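Local coordinates for TqaA (Penicillium aethiopicum, PDB 5DLK), which forms the terminal condensation-like domain of a fungal nonribosomal peptide synthetase, which probably closes the finished peptide into a macrocycle and works with a phosphopantetheine-loaded carrier, at residues A138-K143 against S411-F416; S154-F159 against H178-G183. All coordinates share one frame; numbering follows the deposited sequence.

Contact 1: A138-K143 against S411-F416; sequences ALWDGK and SKFARF. With EDO (1,2-ethanediol), chain E.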
# COMPACT_ATOMS: atom_id res chain seq x y z
N ALA A 138 3.00 9.12 -23.31
CA ALA A 138 2.51 10.46 -23.64
C ALA A 138 1.13 10.75 -23.02
O ALA A 138 0.88 11.87 -22.60
CB ALA A 138 2.43 10.65 -25.18
N LEU A 139 0.25 9.76 -23.00
CA LEU A 139 -1.08 9.95 -22.43
C LEU A 139 -0.97 10.07 -20.90
O LEU A 139 -1.67 10.88 -20.28
CB LEU A 139 -2.02 8.79 -22.81
CG LEU A 139 -2.40 8.73 -24.30
CD1 LEU A 139 -3.15 7.43 -24.52
CD2 LEU A 139 -3.26 9.94 -24.64
N TRP A 140 -0.08 9.28 -20.33
CA TRP A 140 0.18 9.30 -18.87
C TRP A 140 0.65 10.68 -18.41
O TRP A 140 0.01 11.32 -17.57
CB TRP A 140 1.22 8.25 -18.53
CG TRP A 140 1.63 8.17 -17.06
CD1 TRP A 140 2.82 8.58 -16.53
CD2 TRP A 140 0.86 7.62 -15.98
NE1 TRP A 140 2.84 8.32 -15.17
CE2 TRP A 140 1.65 7.74 -14.81
CE3 TRP A 140 -0.41 7.04 -15.88
CZ2 TRP A 140 1.21 7.29 -13.55
CZ3 TRP A 140 -0.85 6.60 -14.63
CH2 TRP A 140 -0.04 6.73 -13.48
N ASP A 141 1.76 11.15 -18.97
CA ASP A 141 2.32 12.46 -18.63
C ASP A 141 1.51 13.65 -19.11
O ASP A 141 1.58 14.72 -18.53
CB ASP A 141 3.74 12.58 -19.19
CG ASP A 141 4.73 11.73 -18.43
OD1 ASP A 141 4.50 11.47 -17.22
OD2 ASP A 141 5.74 11.32 -19.03
N GLY A 142 0.75 13.46 -20.19
CA GLY A 142 0.06 14.59 -20.79
C GLY A 142 -1.31 14.83 -20.19
O GLY A 142 -1.81 15.95 -20.25
N LYS A 143 -1.92 13.80 -19.62
CA LYS A 143 -3.24 14.02 -19.05
C LYS A 143 -3.65 13.04 -17.95
O LYS A 143 -4.35 13.45 -17.02
CB LYS A 143 -4.30 14.02 -20.17
CG LYS A 143 -4.51 12.71 -20.89
CD LYS A 143 -5.52 12.86 -22.06
CE LYS A 143 -6.92 13.23 -21.60
NZ LYS A 143 -7.58 12.12 -20.86
N SER A 411 5.93 -3.72 -16.93
CA SER A 411 6.56 -2.46 -16.55
C SER A 411 5.48 -1.58 -15.91
O SER A 411 4.32 -1.94 -15.91
CB SER A 411 7.20 -1.77 -17.76
OG SER A 411 6.23 -1.35 -18.68
N LYS A 412 5.86 -0.42 -15.37
CA LYS A 412 4.83 0.42 -14.75
C LYS A 412 5.19 1.88 -14.76
O LYS A 412 6.36 2.26 -14.92
CB LYS A 412 4.57 -0.04 -13.30
CG LYS A 412 5.76 0.20 -12.37
CD LYS A 412 5.42 -0.13 -10.92
CE LYS A 412 6.67 -0.03 -10.04
NZ LYS A 412 7.29 1.29 -10.19
N PHE A 413 4.16 2.72 -14.65
CA PHE A 413 4.32 4.12 -14.34
C PHE A 413 3.76 4.28 -12.92
O PHE A 413 2.80 3.59 -12.55
CB PHE A 413 3.55 5.04 -15.28
CG PHE A 413 3.76 4.78 -16.75
CD1 PHE A 413 5.01 4.46 -17.26
CD2 PHE A 413 2.68 4.86 -17.62
CE1 PHE A 413 5.17 4.24 -18.64
CE2 PHE A 413 2.84 4.63 -18.99
CZ PHE A 413 4.08 4.32 -19.49
N ALA A 414 4.29 5.22 -12.14
CA ALA A 414 3.80 5.41 -10.77
C ALA A 414 3.99 6.85 -10.27
O ALA A 414 4.99 7.51 -10.56
CB ALA A 414 4.49 4.42 -9.84
N ARG A 415 2.99 7.32 -9.53
CA ARG A 415 3.03 8.61 -8.84
C ARG A 415 2.88 8.33 -7.34
O ARG A 415 2.12 7.44 -6.94
CB ARG A 415 1.90 9.54 -9.28
CG ARG A 415 1.80 9.75 -10.80
CD ARG A 415 3.11 10.20 -11.38
NE ARG A 415 3.51 11.53 -10.91
CZ ARG A 415 4.63 12.13 -11.29
NH1 ARG A 415 5.44 11.52 -12.15
NH2 ARG A 415 4.95 13.32 -10.82
N PHE A 416 3.60 9.11 -6.53
CA PHE A 416 3.50 9.03 -5.07
C PHE A 416 4.20 10.25 -4.50
O PHE A 416 5.39 10.44 -4.73
CB PHE A 416 4.14 7.75 -4.53
CG PHE A 416 4.17 7.67 -3.02
CD1 PHE A 416 2.99 7.54 -2.31
CD2 PHE A 416 5.37 7.75 -2.32
CE1 PHE A 416 2.99 7.46 -0.90
CE2 PHE A 416 5.38 7.67 -0.91
CZ PHE A 416 4.19 7.52 -0.21
C1 EDO E . 7.44 10.34 -7.24
O1 EDO E . 7.11 9.21 -6.39
C2 EDO E . 6.39 10.59 -8.34
O2 EDO E . 5.14 11.08 -7.81
O HOH W 1 5.24 8.90 -13.74
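Trp140 of helix 132-144 lies against Phe413 of strand 407-415, a helix-on-sheet contact in the chloramphenicol-acetyltransferase-like fold of condensation domains. The two short segments run nearly parallel, 5° apart, their axes 10.6 Å from each other. Apolar packing carries the contact. Phe413 CB sits over one face of the indole, 3.5 Å from the centroid of the five-membered ring, in a CH-pi contact. The Phe413 ring follows obliquely, its centroid 4.6 Å from that of the same indole ring and its plane turned by 39°. Trp140 has CG anti to the backbone N (chi1 178°), which carries the indole across to the strand. There Arg415 CG comes up obliquely to the six-membered ring, 3.7 Å from Trp140 CZ2. The rings of Phe67 and Trp145 also meet this buried indole, and Trp145 makes a cation-pi contact with Arg415. Polar contact is indirect: one water, at the indole edge, accepts from Trp140 NE1 at 2.9 Å. An alanine at Trp140 would probably open a gap beneath Phe413 and leave this water without its indole donor. The water also accepts from Arg415 NH1 at 3.1 Å and donates weakly to Ala414 O.

Contact 2: S154-F159 against H178-G183; sequences SLPVRF and HSQWDG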
# COMPACT_ATOMS: atom_id res chain seq x y z
N SER A 154 -14.65 10.04 -10.14
CA SER A 154 -14.36 9.27 -11.34
C SER A 154 -13.70 7.94 -10.96
O SER A 154 -12.81 7.91 -10.11
CB SER A 154 -13.46 10.07 -12.29
OG SER A 154 -13.05 9.29 -13.40
N LEU A 155 -14.15 6.84 -11.56
CA LEU A 155 -13.58 5.54 -11.25
C LEU A 155 -12.08 5.53 -11.54
O LEU A 155 -11.67 5.80 -12.67
CB LEU A 155 -14.27 4.45 -12.05
CG LEU A 155 -15.75 4.28 -11.70
CD1 LEU A 155 -16.54 3.76 -12.90
CD2 LEU A 155 -15.89 3.33 -10.52
N PRO A 156 -11.25 5.24 -10.52
CA PRO A 156 -9.81 5.28 -10.82
C PRO A 156 -9.36 4.11 -11.68
O PRO A 156 -8.37 4.25 -12.38
CB PRO A 156 -9.14 5.23 -9.43
CG PRO A 156 -10.20 5.73 -8.49
CD PRO A 156 -11.51 5.18 -9.07
N VAL A 157 -10.07 2.98 -11.62
CA VAL A 157 -9.63 1.79 -12.35
C VAL A 157 -10.19 1.83 -13.78
O VAL A 157 -11.40 1.88 -14.00
CB VAL A 157 -10.04 0.49 -11.64
CG1 VAL A 157 -9.90 -0.73 -12.56
CG2 VAL A 157 -9.16 0.28 -10.38
N ARG A 158 -9.27 1.84 -14.74
CA ARG A 158 -9.65 1.92 -16.15
C ARG A 158 -8.52 1.37 -17.01
O ARG A 158 -7.36 1.36 -16.59
CB ARG A 158 -9.99 3.36 -16.54
CG ARG A 158 -8.94 4.40 -16.21
CD ARG A 158 -9.49 5.80 -16.49
NE ARG A 158 -10.71 6.02 -15.72
CZ ARG A 158 -11.72 6.80 -16.08
NH1 ARG A 158 -11.71 7.46 -17.24
NH2 ARG A 158 -12.77 6.91 -15.26
N PHE A 159 -8.88 0.90 -18.20
CA PHE A 159 -7.98 0.10 -19.02
C PHE A 159 -7.71 0.77 -20.35
O PHE A 159 -8.59 1.43 -20.91
CB PHE A 159 -8.58 -1.29 -19.29
CG PHE A 159 -8.88 -2.08 -18.06
CD1 PHE A 159 -10.05 -1.88 -17.35
CD2 PHE A 159 -7.98 -3.04 -17.62
CE1 PHE A 159 -10.33 -2.63 -16.19
CE2 PHE A 159 -8.25 -3.79 -16.46
CZ PHE A 159 -9.43 -3.58 -15.76
N HIS A 178 -3.77 3.48 -5.20
CA HIS A 178 -3.26 2.57 -4.17
C HIS A 178 -4.30 2.38 -3.04
O HIS A 178 -4.17 1.48 -2.22
CB HIS A 178 -1.91 3.12 -3.63
CG HIS A 178 -0.99 2.09 -3.06
ND1 HIS A 178 -1.43 0.92 -2.45
CD2 HIS A 178 0.36 2.04 -2.99
CE1 HIS A 178 -0.40 0.22 -2.04
NE2 HIS A 178 0.71 0.88 -2.34
N SER A 179 -5.37 3.17 -3.05
CA SER A 179 -6.50 2.90 -2.16
C SER A 179 -7.19 1.58 -2.53
O SER A 179 -8.05 1.10 -1.78
CB SER A 179 -7.52 4.03 -2.19
OG SER A 179 -8.08 4.19 -3.50
N GLN A 180 -6.79 1.00 -3.66
CA GLN A 180 -7.50 -0.16 -4.21
C GLN A 180 -6.65 -1.42 -4.31
O GLN A 180 -7.11 -2.45 -4.83
CB GLN A 180 -8.06 0.19 -5.62
CG GLN A 180 -9.02 1.36 -5.60
CD GLN A 180 -9.38 1.82 -7.01
OE1 GLN A 180 -8.54 2.39 -7.72
NE2 GLN A 180 -10.61 1.54 -7.45
N TRP A 181 -5.41 -1.38 -3.83
CA TRP A 181 -4.56 -2.57 -3.89
C TRP A 181 -3.47 -2.50 -2.81
O TRP A 181 -3.26 -1.46 -2.20
CB TRP A 181 -3.92 -2.72 -5.29
CG TRP A 181 -2.93 -1.64 -5.61
CD1 TRP A 181 -3.21 -0.42 -6.15
CD2 TRP A 181 -1.52 -1.66 -5.38
NE1 TRP A 181 -2.06 0.31 -6.30
CE2 TRP A 181 -1.01 -0.43 -5.83
CE3 TRP A 181 -0.63 -2.60 -4.85
CZ2 TRP A 181 0.35 -0.10 -5.76
CZ3 TRP A 181 0.73 -2.28 -4.78
CH2 TRP A 181 1.20 -1.04 -5.23
N ASP A 182 -2.81 -3.63 -2.57
CA ASP A 182 -1.61 -3.64 -1.74
C ASP A 182 -0.64 -4.71 -2.22
O ASP A 182 -0.93 -5.48 -3.15
CB ASP A 182 -1.96 -3.85 -0.26
CG ASP A 182 -2.78 -5.09 -0.01
OD1 ASP A 182 -2.70 -6.06 -0.79
OD2 ASP A 182 -3.50 -5.11 1.02
N GLY A 183 0.54 -4.75 -1.60
CA GLY A 183 1.60 -5.64 -2.06
C GLY A 183 1.19 -7.10 -2.05
O GLY A 183 1.61 -7.88 -2.91
O HOH W 2 -12.45 2.09 -9.69
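The loop that leaves strand 169-177 sends Gln180 against Pro156 and Val157, on the approach to strand 158-163, and the buried contact shows how a polar side chain can be packed by hydrocarbon yet keep its hydrogen bonds. The Gln180 amide is held between two apolar groups that lie on opposite sides of its plane and reach it obliquely. Pro156 CB touches Gln180 OE1 at 3.4 Å. Val157 CG2 reaches both ends of the amide, 3.5 Å from Gln180 OE1 and just as far from Gln180 NE2. With CG anti to its own carbonyl carbon (chi1 -59°) and the chain extended beyond it (chi2 171°), Gln180 reaches out to place its amide between Pro156 and Val157. Its polar atoms are satisfied there: OE1 accepts from Ser177 N, while NE2 donates to Ile97 O and to a water. That water stands 3.0 Å from Gln180 NE2 and also accepts from Val157 N, giving the two segments a polar bridge beside the apolar touch. Segment 178-183 carries the HxxxDG signature of the condensation-domain family, spelled His178 to Gly183, and Gly183 is seen to contact the phosphopantetheine arm when that is bound. Within the signature, Trp181 CZ2 lies 3.5 Å above the centre of the His178 ring, and His178 ND1 gives a weak bond to Trp181 O. Asp182 makes a salt bridge with Arg313. On the opposing segment Arg158 folds back on Leu155 O and grips that single atom side-on with two nitrogens, NH2 on a lone pair in the carbonyl plane at 3.0 Å and NE nearly along the C=O axis at 3.2 Å.

How the contacts relate
Both contacts reach the same five-stranded mixed sheet, contact 1 through edge strand 407-415 and a helix packed on it, contact 2 through loops next to strands 158-163 and 169-177. Their centres are 14 Å apart and their nearest atoms about 6 Å, without touching. Along the chain, contact 2 is nested inside contact 1: 138-143, 154-159 and 178-183 follow in quick succession, whereas 411-416 returns more than 200 residues later. Strand 407-415 closes the sheet at one edge, next to strand 67-75, itself beside 169-177. Strand 67-75 serves both segments, since its His68 meets Ala414 of 411-416 and Trp181 of 178-183. Late-chain structure is thus fitted to the sheet whose strand leads into the signature loop.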